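Local coordinates for tailspike protein (Acinetobacter phage vB_ApiP_P1, PDB 6E1R) that probably binds and cleaves the surface polysaccharide of its Acinetobacter host as the trimeric tailspike with which the phage recognises the cell, at residues G336-R341 against G362-L367; L283-C288 against I308-S313; G32-M37 against H50-S55; Q44-D49 against T80-G85; G481-V486 against A506-G511. One frame throughout, in Å; residues are numbered along the deposited sequence.

Contact 1. Residues G336-R341 against G362-L367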
# COMPACT_ATOMS: atom_id res chain seq x y z
N GLY A 336 3.71 7.66 3.82
CA GLY A 336 2.94 8.03 4.99
C GLY A 336 3.52 7.53 6.30
O GLY A 336 2.81 6.89 7.09
N ILE A 337 4.79 7.83 6.54
CA ILE A 337 5.49 7.36 7.73
C ILE A 337 5.58 8.50 8.73
O ILE A 337 5.94 9.63 8.37
CB ILE A 337 6.89 6.82 7.38
CG1 ILE A 337 6.80 5.85 6.21
CG2 ILE A 337 7.52 6.14 8.59
CD1 ILE A 337 5.89 4.67 6.46
N HIS A 338 5.27 8.21 9.99
CA HIS A 338 5.44 9.18 11.07
C HIS A 338 6.89 9.11 11.54
O HIS A 338 7.32 8.10 12.10
CB HIS A 338 4.47 8.90 12.21
CG HIS A 338 4.45 9.96 13.26
ND1 HIS A 338 3.52 10.98 13.26
CD2 HIS A 338 5.24 10.17 14.34
CE1 HIS A 338 3.74 11.77 14.30
NE2 HIS A 338 4.78 11.30 14.97
N MSE A 339 7.65 10.18 11.31
CA MSE A 339 9.08 10.16 11.58
C MSE A 339 9.54 11.30 12.49
O MSE A 339 10.09 12.29 12.03
CB MSE A 339 9.86 10.21 10.27
CG MSE A 339 9.61 9.02 9.36
SE MSE A 339 10.51 9.17 7.64
CE MSE A 339 11.65 7.60 7.75
N ASN A 340 9.32 11.13 13.79
CA ASN A 340 9.76 12.08 14.81
C ASN A 340 11.18 11.70 15.23
O ASN A 340 11.36 10.82 16.08
CB ASN A 340 8.81 12.09 15.99
CG ASN A 340 9.12 13.19 16.99
OD1 ASN A 340 9.90 14.10 16.70
ND2 ASN A 340 8.52 13.11 18.17
N ARG A 341 12.18 12.36 14.63
CA ARG A 341 13.58 12.03 14.87
C ARG A 341 13.89 10.58 14.51
O ARG A 341 14.18 9.76 15.39
CB ARG A 341 14.00 12.30 16.32
CG ARG A 341 13.81 13.74 16.78
CD ARG A 341 14.11 13.86 18.27
NE ARG A 341 14.88 15.06 18.57
CZ ARG A 341 14.37 16.24 18.90
NH1 ARG A 341 13.06 16.41 18.97
NH2 ARG A 341 15.18 17.26 19.16
N GLY A 362 3.91 12.12 1.96
CA GLY A 362 3.07 12.44 3.10
C GLY A 362 3.68 12.16 4.45
O GLY A 362 2.93 12.05 5.43
N CYS A 363 5.00 12.05 4.55
CA CYS A 363 5.63 11.78 5.83
C CYS A 363 5.48 12.98 6.77
O CYS A 363 5.29 14.13 6.34
CB CYS A 363 7.10 11.44 5.65
SG CYS A 363 7.38 9.93 4.69
N TYR A 364 5.58 12.71 8.07
CA TYR A 364 5.29 13.71 9.09
C TYR A 364 6.19 13.48 10.29
O TYR A 364 6.24 12.36 10.82
CB TYR A 364 3.81 13.63 9.50
CG TYR A 364 3.36 14.70 10.48
CD1 TYR A 364 3.50 14.51 11.85
CD2 TYR A 364 2.77 15.87 10.03
CE1 TYR A 364 3.08 15.48 12.75
CE2 TYR A 364 2.35 16.84 10.92
CZ TYR A 364 2.50 16.64 12.28
OH TYR A 364 2.08 17.60 13.16
N GLY A 365 6.88 14.52 10.72
CA GLY A 365 7.71 14.43 11.91
C GLY A 365 8.71 15.57 11.98
O GLY A 365 8.60 16.56 11.26
N GLN A 366 9.68 15.39 12.87
CA GLN A 366 10.72 16.38 13.13
C GLN A 366 12.08 15.73 12.92
O GLN A 366 12.30 14.58 13.32
CB GLN A 366 10.60 16.94 14.55
CG GLN A 366 11.72 17.88 14.96
CD GLN A 366 11.55 18.42 16.36
OE1 GLN A 366 11.97 17.79 17.33
NE2 GLN A 366 10.93 19.58 16.48
N LEU A 367 13.00 16.47 12.31
CA LEU A 367 14.29 15.93 11.89
C LEU A 367 15.43 16.54 12.69
O LEU A 367 15.50 17.76 12.85
CB LEU A 367 14.52 16.18 10.39
CG LEU A 367 13.57 15.43 9.45
CD1 LEU A 367 13.88 15.78 8.00
CD2 LEU A 367 13.67 13.93 9.68

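Contact 2. Residues L283-C288 against I308-S313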
# COMPACT_ATOMS: atom_id res chain seq x y z
N LEU A 283 9.21 1.10 14.11
CA LEU A 283 10.65 1.04 14.36
C LEU A 283 11.02 2.25 15.21
O LEU A 283 11.27 3.34 14.68
CB LEU A 283 11.45 1.01 13.05
CG LEU A 283 11.41 -0.24 12.16
CD1 LEU A 283 10.08 -0.37 11.42
CD2 LEU A 283 12.57 -0.23 11.18
N GLU A 284 11.06 2.07 16.53
CA GLU A 284 11.30 3.19 17.43
C GLU A 284 12.14 2.74 18.62
O GLU A 284 12.24 1.55 18.93
CB GLU A 284 9.99 3.83 17.92
CG GLU A 284 9.13 2.92 18.78
CD GLU A 284 7.94 3.66 19.36
OE1 GLU A 284 8.13 4.77 19.90
OE2 GLU A 284 6.81 3.13 19.29
N GLN A 285 12.76 3.73 19.26
CA GLN A 285 13.49 3.54 20.52
C GLN A 285 14.67 2.58 20.37
O GLN A 285 15.04 1.89 21.32
CB GLN A 285 12.55 3.07 21.63
CG GLN A 285 11.43 4.05 21.94
CD GLN A 285 10.50 3.55 23.03
OE1 GLN A 285 10.76 2.53 23.67
NE2 GLN A 285 9.41 4.27 23.25
N ASN A 286 15.28 2.55 19.19
CA ASN A 286 16.45 1.71 18.97
C ASN A 286 17.73 2.47 19.28
O ASN A 286 17.75 3.70 19.36
CB ASN A 286 16.48 1.20 17.53
CG ASN A 286 15.26 0.36 17.18
OD1 ASN A 286 15.25 -0.85 17.39
ND2 ASN A 286 14.23 1.01 16.64
N LEU A 287 18.81 1.71 19.46
CA LEU A 287 20.13 2.26 19.75
C LEU A 287 21.17 1.66 18.82
O LEU A 287 22.31 1.39 19.22
CB LEU A 287 20.51 2.01 21.21
CG LEU A 287 19.62 2.67 22.27
CD1 LEU A 287 20.10 2.32 23.67
CD2 LEU A 287 19.59 4.18 22.07
N CYS A 288 20.80 1.43 17.57
CA CYS A 288 21.71 0.83 16.61
C CYS A 288 22.88 1.76 16.31
O CYS A 288 22.72 2.99 16.29
CB CYS A 288 20.97 0.49 15.32
SG CYS A 288 19.60 -0.66 15.53
N ILE A 308 8.82 5.51 12.24
CA ILE A 308 10.27 5.39 12.37
C ILE A 308 10.74 6.60 13.17
O ILE A 308 10.96 7.68 12.62
CB ILE A 308 10.98 5.33 11.00
CG1 ILE A 308 10.42 4.19 10.15
CG2 ILE A 308 12.48 5.15 11.18
CD1 ILE A 308 11.06 4.07 8.79
N GLU A 309 10.86 6.44 14.49
CA GLU A 309 11.09 7.58 15.36
C GLU A 309 11.95 7.15 16.55
O GLU A 309 12.28 5.98 16.71
CB GLU A 309 9.77 8.19 15.84
CG GLU A 309 8.86 7.23 16.58
CD GLU A 309 7.59 7.90 17.07
OE1 GLU A 309 7.31 9.04 16.64
OE2 GLU A 309 6.87 7.29 17.89
N ALA A 310 12.33 8.14 17.36
CA ALA A 310 13.00 7.92 18.64
C ALA A 310 14.29 7.12 18.49
O ALA A 310 14.65 6.33 19.37
CB ALA A 310 12.06 7.24 19.64
N ASN A 311 15.01 7.32 17.39
CA ASN A 311 16.30 6.66 17.18
C ASN A 311 17.40 7.71 17.15
O ASN A 311 18.09 7.87 16.14
CB ASN A 311 16.28 5.84 15.90
CG ASN A 311 15.10 4.88 15.84
OD1 ASN A 311 14.87 4.11 16.77
ND2 ASN A 311 14.34 4.94 14.76
N THR A 312 17.58 8.42 18.27
CA THR A 312 18.45 9.59 18.29
C THR A 312 19.92 9.24 18.11
O THR A 312 20.70 10.07 17.64
CB THR A 312 18.26 10.34 19.61
OG1 THR A 312 17.72 9.45 20.59
CG2 THR A 312 17.30 11.51 19.43
N SER A 313 20.32 8.02 18.47
CA SER A 313 21.72 7.62 18.40
C SER A 313 22.05 6.80 17.16
O SER A 313 23.21 6.41 16.99
CB SER A 313 22.10 6.84 19.65
OG SER A 313 21.82 7.59 20.82
O HOH W 1 19.31 5.38 18.31
O HOH W 2 24.27 3.94 18.80

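Contact 3. Residues G32-M37 against H50-S55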
# COMPACT_ATOMS: atom_id res chain seq x y z
N GLY A 32 -9.00 -54.01 23.69
CA GLY A 32 -10.17 -53.19 23.91
C GLY A 32 -10.21 -52.46 25.23
O GLY A 32 -11.04 -51.55 25.39
N GLN A 33 -9.36 -52.82 26.19
CA GLN A 33 -9.40 -52.18 27.49
C GLN A 33 -8.93 -50.74 27.39
O GLN A 33 -7.96 -50.43 26.69
CB GLN A 33 -8.53 -52.94 28.49
CG GLN A 33 -9.05 -54.33 28.82
CD GLN A 33 -8.27 -54.99 29.94
OE1 GLN A 33 -7.07 -54.79 30.09
NE2 GLN A 33 -8.96 -55.79 30.75
N VAL A 34 -9.62 -49.84 28.09
CA VAL A 34 -9.34 -48.42 28.05
C VAL A 34 -8.93 -47.98 29.45
O VAL A 34 -9.52 -48.41 30.45
CB VAL A 34 -10.55 -47.62 27.53
CG1 VAL A 34 -10.76 -46.34 28.33
CG2 VAL A 34 -10.37 -47.31 26.05
N VAL A 35 -7.90 -47.12 29.52
CA VAL A 35 -7.39 -46.61 30.78
C VAL A 35 -7.30 -45.09 30.67
O VAL A 35 -7.23 -44.52 29.59
CB VAL A 35 -6.00 -47.22 31.12
CG1 VAL A 35 -4.93 -46.67 30.18
CG2 VAL A 35 -5.63 -46.99 32.58
N LEU A 36 -7.32 -44.44 31.83
CA LEU A 36 -7.22 -42.99 31.93
C LEU A 36 -5.87 -42.62 32.53
O LEU A 36 -5.55 -43.02 33.65
CB LEU A 36 -8.36 -42.41 32.79
CG LEU A 36 -8.21 -40.96 33.25
CD1 LEU A 36 -8.09 -40.00 32.07
CD2 LEU A 36 -9.38 -40.56 34.13
N MSE A 37 -5.08 -41.85 31.77
CA MSE A 37 -3.81 -41.36 32.28
C MSE A 37 -3.92 -39.87 32.59
O MSE A 37 -4.30 -39.07 31.74
CB MSE A 37 -2.69 -41.61 31.27
CG MSE A 37 -1.30 -41.33 31.84
SE MSE A 37 0.15 -41.80 30.62
CE MSE A 37 -0.04 -40.33 29.35
N HIS A 50 -6.54 -40.77 27.22
CA HIS A 50 -7.05 -42.13 27.29
C HIS A 50 -6.24 -43.04 26.38
O HIS A 50 -5.73 -42.62 25.34
CB HIS A 50 -8.53 -42.18 26.90
CG HIS A 50 -9.44 -41.51 27.88
ND1 HIS A 50 -10.79 -41.34 27.65
CD2 HIS A 50 -9.19 -40.96 29.09
CE1 HIS A 50 -11.33 -40.72 28.68
NE2 HIS A 50 -10.39 -40.48 29.57
N PHE A 51 -6.11 -44.30 26.79
CA PHE A 51 -5.35 -45.28 26.04
C PHE A 51 -6.15 -46.56 25.89
O PHE A 51 -6.76 -47.04 26.86
CB PHE A 51 -4.00 -45.57 26.70
CG PHE A 51 -2.99 -44.47 26.56
CD1 PHE A 51 -3.02 -43.38 27.42
CD2 PHE A 51 -2.03 -44.51 25.57
CE1 PHE A 51 -2.10 -42.35 27.29
CE2 PHE A 51 -1.10 -43.48 25.44
CZ PHE A 51 -1.14 -42.41 26.30
N LYS A 52 -6.14 -47.12 24.69
CA LYS A 52 -6.76 -48.39 24.39
C LYS A 52 -5.68 -49.41 24.09
O LYS A 52 -4.69 -49.09 23.41
CB LYS A 52 -7.73 -48.28 23.21
CG LYS A 52 -8.49 -49.56 22.89
CD LYS A 52 -9.45 -49.36 21.74
CE LYS A 52 -10.60 -48.44 22.13
NZ LYS A 52 -11.54 -48.21 20.99
N TYR A 53 -5.84 -50.62 24.61
CA TYR A 53 -4.81 -51.64 24.45
C TYR A 53 -4.95 -52.35 23.11
O TYR A 53 -6.06 -52.60 22.63
CB TYR A 53 -4.88 -52.65 25.59
CG TYR A 53 -3.69 -53.59 25.64
CD1 TYR A 53 -3.76 -54.87 25.11
CD2 TYR A 53 -2.49 -53.18 26.21
CE1 TYR A 53 -2.68 -55.72 25.15
CE2 TYR A 53 -1.40 -54.03 26.26
CZ TYR A 53 -1.50 -55.30 25.73
OH TYR A 53 -0.42 -56.15 25.77
N ASP A 54 -3.81 -52.68 22.51
CA ASP A 54 -3.75 -53.39 21.24
C ASP A 54 -2.70 -54.49 21.39
O ASP A 54 -1.50 -54.20 21.48
CB ASP A 54 -3.40 -52.45 20.09
CG ASP A 54 -3.66 -53.06 18.73
OD1 ASP A 54 -3.46 -54.28 18.56
OD2 ASP A 54 -4.07 -52.31 17.81
N SER A 55 -3.15 -55.74 21.39
CA SER A 55 -2.23 -56.86 21.57
C SER A 55 -1.28 -57.02 20.39
O SER A 55 -0.20 -57.60 20.55
CB SER A 55 -3.00 -58.16 21.80
OG SER A 55 -3.87 -58.44 20.71

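Contact 4. Residues Q44-D49 against T80-G85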
# COMPACT_ATOMS: atom_id res chain seq x y z
N GLN A 44 1.60 -34.53 37.62
CA GLN A 44 1.25 -33.59 36.56
C GLN A 44 -0.10 -33.96 35.96
O GLN A 44 -0.53 -35.11 36.01
CB GLN A 44 2.32 -33.58 35.46
CG GLN A 44 3.71 -33.19 35.93
CD GLN A 44 3.79 -31.75 36.37
OE1 GLN A 44 3.01 -30.90 35.94
NE2 GLN A 44 4.75 -31.45 37.24
N TYR A 45 -0.77 -32.96 35.39
CA TYR A 45 -2.03 -33.15 34.70
C TYR A 45 -1.92 -32.97 33.19
O TYR A 45 -2.90 -33.18 32.48
CB TYR A 45 -3.10 -32.20 35.26
CG TYR A 45 -2.75 -30.73 35.13
CD1 TYR A 45 -3.09 -30.01 33.99
CD2 TYR A 45 -2.07 -30.07 36.15
CE1 TYR A 45 -2.77 -28.67 33.87
CE2 TYR A 45 -1.75 -28.73 36.04
CZ TYR A 45 -2.10 -28.03 34.90
OH TYR A 45 -1.79 -26.70 34.78
N MSE A 46 -0.74 -32.60 32.69
CA MSE A 46 -0.55 -32.36 31.27
C MSE A 46 0.06 -33.56 30.57
O MSE A 46 0.82 -34.32 31.16
CB MSE A 46 0.33 -31.13 31.05
CG MSE A 46 -0.30 -29.85 31.56
SE MSE A 46 0.77 -28.29 31.12
CE MSE A 46 -0.44 -26.90 31.74
N GLY A 47 -0.27 -33.72 29.29
CA GLY A 47 0.08 -34.91 28.55
C GLY A 47 -0.82 -36.09 28.82
O GLY A 47 -0.60 -37.16 28.22
N GLY A 48 -1.82 -35.94 29.68
CA GLY A 48 -2.71 -37.04 29.98
C GLY A 48 -3.68 -37.30 28.84
O GLY A 48 -4.03 -36.40 28.08
N ASP A 49 -4.13 -38.54 28.75
CA ASP A 49 -5.01 -38.96 27.66
C ASP A 49 -5.53 -40.36 27.97
O ASP A 49 -5.03 -41.04 28.88
CB ASP A 49 -4.27 -38.94 26.32
CG ASP A 49 -5.21 -38.82 25.14
OD1 ASP A 49 -6.44 -38.92 25.34
OD2 ASP A 49 -4.71 -38.62 24.02
N THR A 80 0.19 -32.51 22.04
CA THR A 80 0.85 -31.55 22.90
C THR A 80 2.28 -32.01 23.18
O THR A 80 2.58 -33.20 23.14
CB THR A 80 0.11 -31.37 24.24
OG1 THR A 80 0.12 -32.61 24.96
CG2 THR A 80 -1.33 -30.95 24.00
N VAL A 81 3.16 -31.04 23.44
CA VAL A 81 4.55 -31.37 23.75
C VAL A 81 4.62 -32.14 25.07
O VAL A 81 5.54 -32.94 25.27
CB VAL A 81 5.44 -30.11 23.78
CG1 VAL A 81 5.02 -29.14 22.68
CG2 VAL A 81 5.41 -29.44 25.14
N SER A 82 3.66 -31.92 25.97
CA SER A 82 3.63 -32.69 27.21
C SER A 82 3.38 -34.16 26.95
O SER A 82 3.91 -35.02 27.67
CB SER A 82 2.55 -32.14 28.14
OG SER A 82 2.83 -30.80 28.53
N ALA A 83 2.59 -34.48 25.92
CA ALA A 83 2.36 -35.87 25.54
C ALA A 83 3.57 -36.50 24.85
O ALA A 83 3.50 -37.69 24.51
CB ALA A 83 1.14 -35.95 24.62
N CYS A 84 4.65 -35.76 24.64
CA CYS A 84 5.85 -36.30 24.02
C CYS A 84 7.03 -36.39 24.98
O CYS A 84 8.16 -36.60 24.54
CB CYS A 84 6.24 -35.46 22.80
SG CYS A 84 4.97 -35.41 21.50
N GLY A 85 6.79 -36.24 26.28
CA GLY A 85 7.84 -36.37 27.27
C GLY A 85 8.30 -35.09 27.92
O GLY A 85 9.28 -35.12 28.68

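Contact 5. Residues G481-V486 against A506-G511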
# COMPACT_ATOMS: atom_id res chain seq x y z
N GLY A 481 29.35 43.51 -11.45
CA GLY A 481 30.30 44.27 -12.24
C GLY A 481 30.93 43.53 -13.40
O GLY A 481 31.89 44.04 -13.99
N THR A 482 30.41 42.35 -13.75
CA THR A 482 30.96 41.59 -14.87
C THR A 482 30.52 42.22 -16.19
O THR A 482 29.33 42.51 -16.38
CB THR A 482 30.51 40.14 -14.80
OG1 THR A 482 31.06 39.52 -13.63
CG2 THR A 482 30.97 39.37 -16.03
N ASN A 483 31.47 42.43 -17.09
CA ASN A 483 31.14 42.95 -18.41
C ASN A 483 30.22 41.98 -19.14
O ASN A 483 30.53 40.79 -19.28
CB ASN A 483 32.42 43.17 -19.23
CG ASN A 483 33.28 44.28 -18.66
OD1 ASN A 483 32.80 45.15 -17.94
ND2 ASN A 483 34.56 44.26 -19.01
N SER A 484 29.08 42.49 -19.60
CA SER A 484 28.03 41.65 -20.17
C SER A 484 27.53 42.26 -21.47
O SER A 484 27.59 43.48 -21.68
CB SER A 484 26.86 41.47 -19.19
OG SER A 484 25.79 40.77 -19.80
N ALA A 485 27.03 41.39 -22.35
CA ALA A 485 26.43 41.81 -23.60
C ALA A 485 25.40 40.77 -24.02
O ALA A 485 25.62 39.57 -23.84
CB ALA A 485 27.47 42.00 -24.71
N VAL A 486 24.29 41.23 -24.58
CA VAL A 486 23.21 40.36 -25.02
C VAL A 486 23.01 40.54 -26.52
O VAL A 486 23.15 41.65 -27.04
CB VAL A 486 21.89 40.63 -24.26
CG1 VAL A 486 22.07 40.33 -22.78
CG2 VAL A 486 21.45 42.07 -24.45
N ALA A 506 22.69 44.70 -26.92
CA ALA A 506 22.77 45.65 -25.81
C ALA A 506 23.99 45.32 -24.97
O ALA A 506 24.41 44.16 -24.89
CB ALA A 506 21.51 45.64 -24.95
N GLY A 507 24.57 46.34 -24.36
CA GLY A 507 25.74 46.18 -23.53
C GLY A 507 27.02 46.56 -24.25
O GLY A 507 27.04 47.31 -25.22
N LEU A 508 28.13 46.00 -23.74
CA LEU A 508 29.46 46.29 -24.27
C LEU A 508 29.67 45.45 -25.52
O LEU A 508 30.26 44.36 -25.51
CB LEU A 508 30.52 46.01 -23.21
CG LEU A 508 30.27 46.67 -21.85
CD1 LEU A 508 31.34 46.28 -20.85
CD2 LEU A 508 30.18 48.18 -22.00
N THR A 509 29.19 45.98 -26.65
CA THR A 509 29.17 45.26 -27.92
C THR A 509 30.13 45.85 -28.95
O THR A 509 30.10 45.43 -30.11
CB THR A 509 27.75 45.24 -28.49
OG1 THR A 509 27.26 46.57 -28.62
CG2 THR A 509 26.82 44.45 -27.57
N SER A 510 30.97 46.81 -28.56
CA SER A 510 31.82 47.51 -29.50
C SER A 510 33.30 47.21 -29.35
O SER A 510 34.09 47.58 -30.22
CB SER A 510 31.60 49.03 -29.38
OG SER A 510 30.28 49.38 -29.74
N GLY A 511 33.70 46.55 -28.27
CA GLY A 511 35.10 46.19 -28.10
C GLY A 511 36.00 47.35 -27.76
O GLY A 511 37.17 47.35 -28.16

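Contact 1. Residues G336-R341 against G362-L367
Cys363 packs between Ile337 and Met339 on the buried side of this contact. Its SG, held beside the backbone N by chi1 of -63°, lies 4.1 Å from Ile337 CB and 4.4 Å from Met339 SE (a selenomethionine). A small sulfur between two bulky apolar chains suits a place that Phe334 also lines. The two backbones run almost the same way and are tied by hydrogen bonds from Tyr364 N to Ile337 O (3.1 Å), Met339 N to Tyr364 O and Arg341 N to Gln366 O. Gly365, lacking a side chain, lets its CA come up to Met339 O at 3.2 Å.

The His338 and Tyr364 rings meet obliquely, centroids 5.7 Å apart and planes at 35°, and both pack against the second subunit: His338 ND1 is hydrogen-bonded to Ser299 OG of that subunit, and its Phe328 meets Tyr364 edge-to-face. The loose end lies farther along. Asn340 OD1 only brushes Gln366 CB at 3.6 Å, and the long polar chains of Arg341 and Gln366, both touching Ala396, suit their partly exposed place. Successive parallel strands with apolar residues inward and polar ones outward mark adjacent coils in the parallel beta-helix of phage tailspikes.

Contact 2. Residues L283-C288 against I308-S313
Asn286 and Asn311 lie side by side at equivalent corners of two successive coils, near the ends of strands 281-284 and 306-309. In Asn286, chi1 of -61° sets CG beside its own backbone N, which turns the side chain along its neighbour. CB comes first, 3.4 Å from Asn311 OD1; CG follows at 3.8 Å from that oxygen. At the tip, ND2 donates to Asn311 OD1 over 3.2 Å, lying above that carbonyl plane, and also bonds Phe258 O of the preceding coil, while OD1 accepts from Gly261 N. Asn311 OD1 is gripped a second time by Asn286 N at 2.9 Å, in its carbonyl plane. Asn311 ND2 reaches back weakly to Leu283 O and forward to Pro342 O.

Glu309 N bonds Leu283 O, and Leu283 and Ile308 line up on the buried face, where branched hydrocarbon is at home. On the other face two like charges lie close, Glu284 OE1 3.5 Å from Glu309 OE2; Arg259, salt-bridged to Glu284 OE2, probably offsets the repulsion. Beyond the corner a water spans Asn286 O (2.5 Å) and Ser313 N (2.8 Å). In each asparagine OD1 accepts from the coil before, while ND2 donates to the coils before and after, satisfying backbone groups at the turn much as the asparagine ladders of other parallel beta-helices do.

Contact 3. Residues G32-M37 against H50-S55
His50 meets Leu36 in a non-hydrogen-bonded pair of the antiparallel hairpin made by strands 34-37 and 49-53. Leu36 CD1 touches the imidazole at its edge and in its plane, 3.3 Å from His50 CD2. The pairing is echoed between chains, for His50 also packs on Leu36 of the third subunit.

Next comes Phe51, on the other face of the sheet. Its backbone is bonded both ways to Val35: Phe51 O accepts from Val35 N at 2.9 Å, and Phe51 N donates to Val35 O at 3.0 Å. Val35 CG1 lies 3.8 Å from Phe51 CB, so the valine packs at the root of the side chain. The far end of the ring meets selenomethionine Met37, whose chain bends at its last torsion (chi3 73°) to bring CE within 3.5 Å of Phe51 CE1. This is an oblique Met-aromatic contact. Leu24 and Trp70 complete the apolar surroundings of Phe51.

Lys52 returns to the face of His50. Only its aliphatic part is used here, CB resting 4.0 Å from Val34 CG2, while NZ extends to a hydrogen bond with Thr38 of the third subunit. A lysine suits this border, greasy along its stem and polar at its tip.

Tyr53 continues the pairing by donating its N to Gln33 O at 3.0 Å, and a weak bond from Gly32 N to Tyr53 O ends it; the tyrosine ring stands edge-to-face with Trp70. The chemistry therefore divides by face: Val35, Met37 and Phe51 build the subunit's own apolar interior, whereas Val34, Leu36, His50 and Lys52 combine apolar and polar groups to meet neighbouring subunits.

Contact 4. Residues Q44-D49 against T80-G85
The peptide unit between Met46 and Gly47 and the one between Ser82 and Ala83 are the flat groups that meet here; no aromatic ring takes part. Ser82 CB stands over one face of the first unit, almost directly above Gly47 N at 3.4 Å. In return Gly47 CA lies over a face of the second, 3.7 Å from Ala83 N. The two planes are tilted against each other rather than stacked. At the N-H side of the Ser82-Ala83 unit is Thr80 OG1, which accepts from Ala83 N over 3.2 Å.

That bond makes an ST motif: the threonine hydroxyl, placed by chi1 of 63° between its own backbone N and carbonyl carbon, accepts from the amide three residues on and opens a short 3-10 segment at 82-83. The turn follows strand 79-80, which pairs in parallel with strand 111-113, whereas residues 44-49 belong to the loop of the N-terminal hairpin. The contact therefore probably sits where the N-terminal part meets the start of the beta-helix.

Glycine suits position 47 because its backbone turns with positive phi and because a side chain there would point at residues 80-85 and run into Ser82 O. Ser82 is small enough to fit beneath the loop; its OG, 3.6 Å from Met46 CB, spends its polarity on Asp114. Met46, a selenomethionine, runs extended past the serine, with SE 4.2 Å from Ser82 OG, and also packs on Asp114. Asp49 is fixed by a salt bridge to Lys72, and Gly85 O receives a hydrogen bond from Tyr41 OH.

Contact 5. Residues G481-V486 against A506-G511
Val486 and Ala506 face each other as a hydrogen-bonded antiparallel pair, Val486 N giving to Ala506 O at 2.9 Å and Ala506 N to Val486 O at 3.1 Å. On the face they share, Val486 CG2 rests 3.6 Å from Ala506 CB, a branched side chain set against a small one. One step on, Ala485 lies across from Gly507, where glycine fits because phi is 100° and a side chain would point at the partner strand and run into Ser484 O. Strand 497-507 then ends, and the last link is a weak bond from Leu508 N to Ser484 O.

Past this point side chains take over from backbone pairing. Leu508, with chi1 of -51°, carries CD1 across Asn483 to within 3.4 Å of OD1. Thr509 places its methyl against Ala485, CG2 lying 3.8 Å from Ala485 CB, so a residue with one apolar branch serves at a partly exposed edge. An inverse gamma turn centred on Leu508, marked by a weak bond from Thr509 N to Gly507 O, accompanies this arrangement.

Farther out, Ser518 OG bonds Leu508 O and Ser515 O receives Asn483 ND2, so the chain leaving the hairpin is pinned back onto it. Ser484 OG and Ala485 O both meet Asn471 ND2 on neighbouring strand 465-474, while Thr492 of the second subunit also bonds Ser484 OG. Leu508 in turn packs on Tyr499 of that subunit. The whole is the open end of a beta hairpin, strands 484-494 and 497-507, at the margin of an antiparallel sheet in the C-terminal beta domain.

Overall arrangement
The five contacts sample three parts of an elongated chain. Contacts 1 and 2 belong to the beta-helix body and touch through neighbouring strands 331-338 and 306-309, with centres 13 Å apart; both pair successive parallel coils and are partly buried, contact 2 alone using waters. Contacts 3 and 4 are buried, cross along the sequence and meet where Met37 N probably hydrogen-bonds to Asp49 O; one is a regular antiparallel ladder, the other loop packing without backbone pairing between its segments. Contact 5, about 111 Å from contact 3 between centres, repeats the hairpin principle with smaller side chains, partly buried and packed against the second subunit. Neighbouring subunits reach every contact except contact 2.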